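Local coordinates for beta-glucosidase (Chaetomella raphigera, PDB 6JXG), which probably hydrolyses terminal, non-reducing beta-D-glucosyl residues with release of beta-D-glucose, as a secreted family 3 glycoside hydrolase of cellulose breakdown, at residues C55-P60 against R64-V69. Residues are numbered along the deposited sequence; the frame is centred on the assembly and turned at random.
Sequences CYQDGP and RFVQNV. With NAG (2-acetamido-2-deoxy-beta-D-glucopyranose), chain B.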
ATOM      1  N   CYS A  55      19.949   7.070  -9.780  1.00 12.35           N
ATOM      2  CA  CYS A  55      18.678   7.743 -10.081  1.00 13.11           C
ATOM      3  C   CYS A  55      17.622   7.168  -9.116  1.00 12.45           C
ATOM      4  O   CYS A  55      17.374   5.936  -9.122  1.00 11.39           O
ATOM      5  CB  CYS A  55      18.277   7.492 -11.534  1.00 13.53           C
ATOM      6  SG  CYS A  55      16.579   8.061 -11.958  1.00 15.25           S
ATOM      7  N   TYR A  56      17.057   8.073  -8.296  1.00 11.68           N
ATOM      8  CA  TYR A  56      15.989   7.733  -7.356  1.00 11.64           C
ATOM      9  C   TYR A  56      14.718   8.398  -7.880  1.00 12.22           C
ATOM     10  O   TYR A  56      14.693   9.655  -8.057  1.00 10.88           O
ATOM     11  CB  TYR A  56      16.323   8.321  -5.988  1.00 11.78           C
ATOM     12  CG  TYR A  56      17.523   7.739  -5.250  1.00 11.51           C
ATOM     13  CD1 TYR A  56      17.362   6.932  -4.117  1.00 11.63           C
ATOM     14  CD2 TYR A  56      18.788   8.056  -5.615  1.00 12.07           C
ATOM     15  CE1 TYR A  56      18.434   6.448  -3.460  1.00 12.63           C
ATOM     16  CE2 TYR A  56      19.889   7.550  -4.971  1.00 11.17           C
ATOM     17  CZ  TYR A  56      19.712   6.752  -3.868  1.00 11.77           C
ATOM     18  OH  TYR A  56      20.825   6.285  -3.217  1.00 10.59           O
ATOM     19  N   GLN A  57      13.691   7.596  -8.121  1.00 10.48           N
ATOM     20  CA  GLN A  57      12.491   8.095  -8.757  1.00 10.40           C
ATOM     21  C   GLN A  57      11.210   7.615  -8.013  1.00 11.30           C
ATOM     22  O   GLN A  57      11.058   6.437  -7.696  1.00 11.46           O
ATOM     23  CB  GLN A  57      12.421   7.729 -10.242  1.00 11.24           C
ATOM     24  CG  GLN A  57      11.379   8.527 -11.022  1.00 10.20           C
ATOM     25  CD  GLN A  57      11.853   9.953 -11.298  1.00 10.85           C
ATOM     26  OE1 GLN A  57      13.006  10.331 -10.997  1.00 10.67           O
ATOM     27  NE2 GLN A  57      10.972  10.758 -11.898  1.00 10.75           N
ATOM     28  N   ASP A  58      10.296   8.557  -7.805  1.00 10.25           N
ATOM     29  CA  ASP A  58       8.915   8.214  -7.335  1.00 10.50           C
ATOM     30  C   ASP A  58       8.159   7.480  -8.489  1.00 10.29           C
ATOM     31  O   ASP A  58       8.569   7.527  -9.686  1.00 11.22           O
ATOM     32  CB  ASP A  58       8.146   9.472  -6.992  1.00 10.33           C
ATOM     33  CG  ASP A  58       8.539  10.109  -5.680  1.00 12.28           C
ATOM     34  OD1 ASP A  58       8.756   9.334  -4.754  1.00 11.95           O
ATOM     35  OD2 ASP A  58       8.621  11.373  -5.602  1.00 11.57           O
ATOM     36  N   GLY A  59       7.099   6.756  -8.192  1.00 11.42           N
ATOM     37  CA  GLY A  59       6.619   6.516  -6.843  1.00 10.47           C
ATOM     38  C   GLY A  59       6.070   5.109  -6.797  1.00 10.05           C
ATOM     39  O   GLY A  59       6.355   4.303  -7.666  1.00  9.88           O
ATOM     40  N   PRO A  60       5.265   4.791  -5.768  1.00  9.22           N
ATOM     41  CA  PRO A  60       4.811   3.400  -5.563  1.00  9.53           C
ATOM     42  C   PRO A  60       3.901   2.779  -6.610  1.00 10.39           C
ATOM     43  O   PRO A  60       3.902   1.540  -6.719  1.00 11.47           O
ATOM     44  CB  PRO A  60       4.145   3.451  -4.127  1.00  9.61           C
ATOM     45  CG  PRO A  60       4.743   4.713  -3.507  1.00  9.81           C
ATOM     46  CD  PRO A  60       4.953   5.661  -4.624  1.00  9.43           C
ATOM     47  N   ARG A  64       6.800   8.473 -11.648  1.00 10.21           N
ATOM     48  CA  ARG A  64       6.376   9.864 -11.581  1.00  9.63           C
ATOM     49  C   ARG A  64       7.108  10.737 -12.663  1.00 10.32           C
ATOM     50  O   ARG A  64       8.262  10.476 -13.013  1.00  9.84           O
ATOM     51  CB  ARG A  64       6.664  10.388 -10.199  1.00 10.30           C
ATOM     52  CG  ARG A  64       5.987  11.716  -9.865  1.00  9.98           C
ATOM     53  CD  ARG A  64       6.431  12.121  -8.443  1.00 10.50           C
ATOM     54  NE  ARG A  64       5.867  13.432  -8.171  1.00 11.05           N
ATOM     55  CZ  ARG A  64       6.297  14.267  -7.198  1.00 11.48           C
ATOM     56  NH1 ARG A  64       7.295  13.952  -6.380  1.00  9.60           N
ATOM     57  NH2 ARG A  64       5.703  15.444  -7.094  1.00 12.70           N
ATOM     58  N   PHE A  65       6.359  11.679 -13.215  1.00  9.83           N
ATOM     59  CA  PHE A  65       6.789  12.745 -14.163  1.00 11.06           C
ATOM     60  C   PHE A  65       6.961  12.235 -15.615  1.00 11.18           C
ATOM     61  O   PHE A  65       6.582  12.919 -16.577  1.00 11.36           O
ATOM     62  CB  PHE A  65       8.066  13.501 -13.689  1.00 11.41           C
ATOM     63  CG  PHE A  65       7.919  14.225 -12.363  1.00 12.05           C
ATOM     64  CD1 PHE A  65       7.032  15.285 -12.224  1.00 12.56           C
ATOM     65  CD2 PHE A  65       8.692  13.914 -11.274  1.00 11.26           C
ATOM     66  CE1 PHE A  65       6.894  15.982 -11.036  1.00 13.33           C
ATOM     67  CE2 PHE A  65       8.558  14.649 -10.077  1.00 11.43           C
ATOM     68  CZ  PHE A  65       7.667  15.677  -9.973  1.00 12.12           C
ATOM     69  N   VAL A  66       7.587  11.092 -15.791  1.00 10.91           N
ATOM     70  CA  VAL A  66       7.937  10.592 -17.115  1.00 11.42           C
ATOM     71  C   VAL A  66       6.707  10.190 -17.938  1.00 12.14           C
ATOM     72  O   VAL A  66       5.754   9.574 -17.438  1.00 11.02           O
ATOM     73  CB  VAL A  66       8.889   9.396 -16.962  1.00 11.85           C
ATOM     74  CG1 VAL A  66       9.357   8.861 -18.291  1.00 13.20           C
ATOM     75  CG2 VAL A  66      10.073   9.774 -16.119  1.00 11.72           C
ATOM     76  N   GLN A  67       6.715  10.551 -19.224  1.00 11.75           N
ATOM     77  CA  GLN A  67       5.647  10.218 -20.092  1.00 11.88           C
ATOM     78  C   GLN A  67       5.788   8.763 -20.596  1.00 11.97           C
ATOM     79  O   GLN A  67       6.887   8.127 -20.489  1.00 10.76           O
ATOM     80  CB  GLN A  67       5.542  11.211 -21.258  1.00 13.56           C
ATOM     81  CG  GLN A  67       5.399  12.647 -20.879  1.00 13.34           C
ATOM     82  CD  GLN A  67       4.234  12.820 -19.948  1.00 17.38           C
ATOM     83  OE1 GLN A  67       3.142  12.458 -20.309  1.00 19.09           O
ATOM     84  NE2 GLN A  67       4.467  13.292 -18.711  1.00 17.43           N
ATOM     85  N   ASN A  68       4.670   8.255 -21.122  1.00 12.35           N
ATOM     86  CA  ASN A  68       4.623   6.889 -21.693  1.00 12.88           C
ATOM     87  C   ASN A  68       5.043   5.859 -20.669  1.00 12.30           C
ATOM     88  O   ASN A  68       5.793   4.955 -20.969  1.00 10.98           O
ATOM     89  CB  ASN A  68       5.530   6.779 -22.895  1.00 14.74           C
ATOM     90  CG  ASN A  68       4.837   7.139 -24.162  1.00 18.15           C
ATOM     91  OD1 ASN A  68       3.613   6.928 -24.310  1.00 17.64           O
ATOM     92  ND2 ASN A  68       5.586   7.717 -25.086  1.00 22.81           N
ATOM     93  N   VAL A  69       4.454   5.988 -19.473  1.00 11.85           N
ATOM     94  CA  VAL A  69       4.576   4.979 -18.455  1.00 11.61           C
ATOM     95  C   VAL A  69       3.135   4.542 -18.034  1.00 11.69           C
ATOM     96  O   VAL A  69       2.152   5.140 -18.419  1.00 10.94           O
ATOM     97  CB  VAL A  69       5.343   5.521 -17.227  1.00 11.76           C
ATOM     98  CG1 VAL A  69       6.701   6.036 -17.637  1.00 11.86           C
ATOM     99  CG2 VAL A  69       4.556   6.609 -16.524  1.00 12.30           C
TER
HETATM  100  C1  NAG B 801       5.033   8.065 -26.371  1.00 27.20           C
HETATM  101  C2  NAG B 801       5.551   9.354 -27.005  1.00 31.38           C
HETATM  102  C3  NAG B 801       5.036   9.427 -28.430  1.00 36.57           C
HETATM  103  C4  NAG B 801       5.546   8.208 -29.169  1.00 36.32           C
HETATM  104  C5  NAG B 801       4.894   7.025 -28.474  1.00 35.10           C
HETATM  105  C6  NAG B 801       5.113   5.660 -29.112  1.00 35.57           C
HETATM  106  C7  NAG B 801       5.911  11.280 -25.562  1.00 33.52           C
HETATM  107  C8  NAG B 801       5.346  12.444 -24.807  1.00 32.95           C
HETATM  108  N2  NAG B 801       5.091  10.518 -26.264  1.00 28.98           N
HETATM  109  O3  NAG B 801       5.562  10.598 -29.005  1.00 37.23           O
HETATM  110  O4  NAG B 801       5.188   8.296 -30.533  1.00 40.44           O
HETATM  111  O5  NAG B 801       5.452   6.980 -27.188  1.00 28.83           O
HETATM  112  O6  NAG B 801       6.494   5.645 -29.375  1.00 43.84           O
HETATM  113  O7  NAG B 801       7.109  11.048 -25.532  1.00 40.12           O
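D58 and R64 are joined twice, once through the backbone and once through their side chains. R64 N donates to D58 O at 2.8 Å. The salt bridge runs from R64 NH1 to D58 OD2, 3.0 Å apart. NH1 meets the oxygen on its anti side, and the carboxylate and guanidinium planes are turned 38° from each other. The two side chains run alongside each other in the same direction. R64 is extended, with CG anti to the backbone N (chi1 -166°), and this carries its CD alongside D58 CB at 3.5 Å, an aliphatic contact. A second carboxylate, D371, binds NH2, so the guanidinium links two acids. With a leucine in place of R64, D58 OD2 and D371 would probably lose the guanidinium that pairs with both, and D58 would keep its weak, long pairing to K155.

Strand 55-57 lies in the sheet of the N-terminal, TIM-barrel-like domain of this family 3 glycoside hydrolase, antiparallel to 41-42 and parallel to 105-106. The chain leaves the strand, passes a cis peptide between D58 and G59, and turns back, so the 64-69 loop packs back against residues 57-59. C55 is tied to C39 by a disulfide.

The amide of Q57 makes the other polar link. Its NE2 donates to R64 O at 2.9 Å, from above the carbonyl plane. A bend at chi2 (76°) brings the amide there. S308 also bonds NE2, while OE1 accepts from V40 N, so both ends of the amide are held.

The ring of F65 adds a small contact: Q57 NE2 lies at its edge, 3.9 Å from F65 CD2. One face of this ring lies over R64 CG, and its other neighbours include W309.

Farther along the loop, N68 ND2 carries an N-linked NAG at C1. The acetamido methyl C8 touches Q67 CB at 3.8 Å.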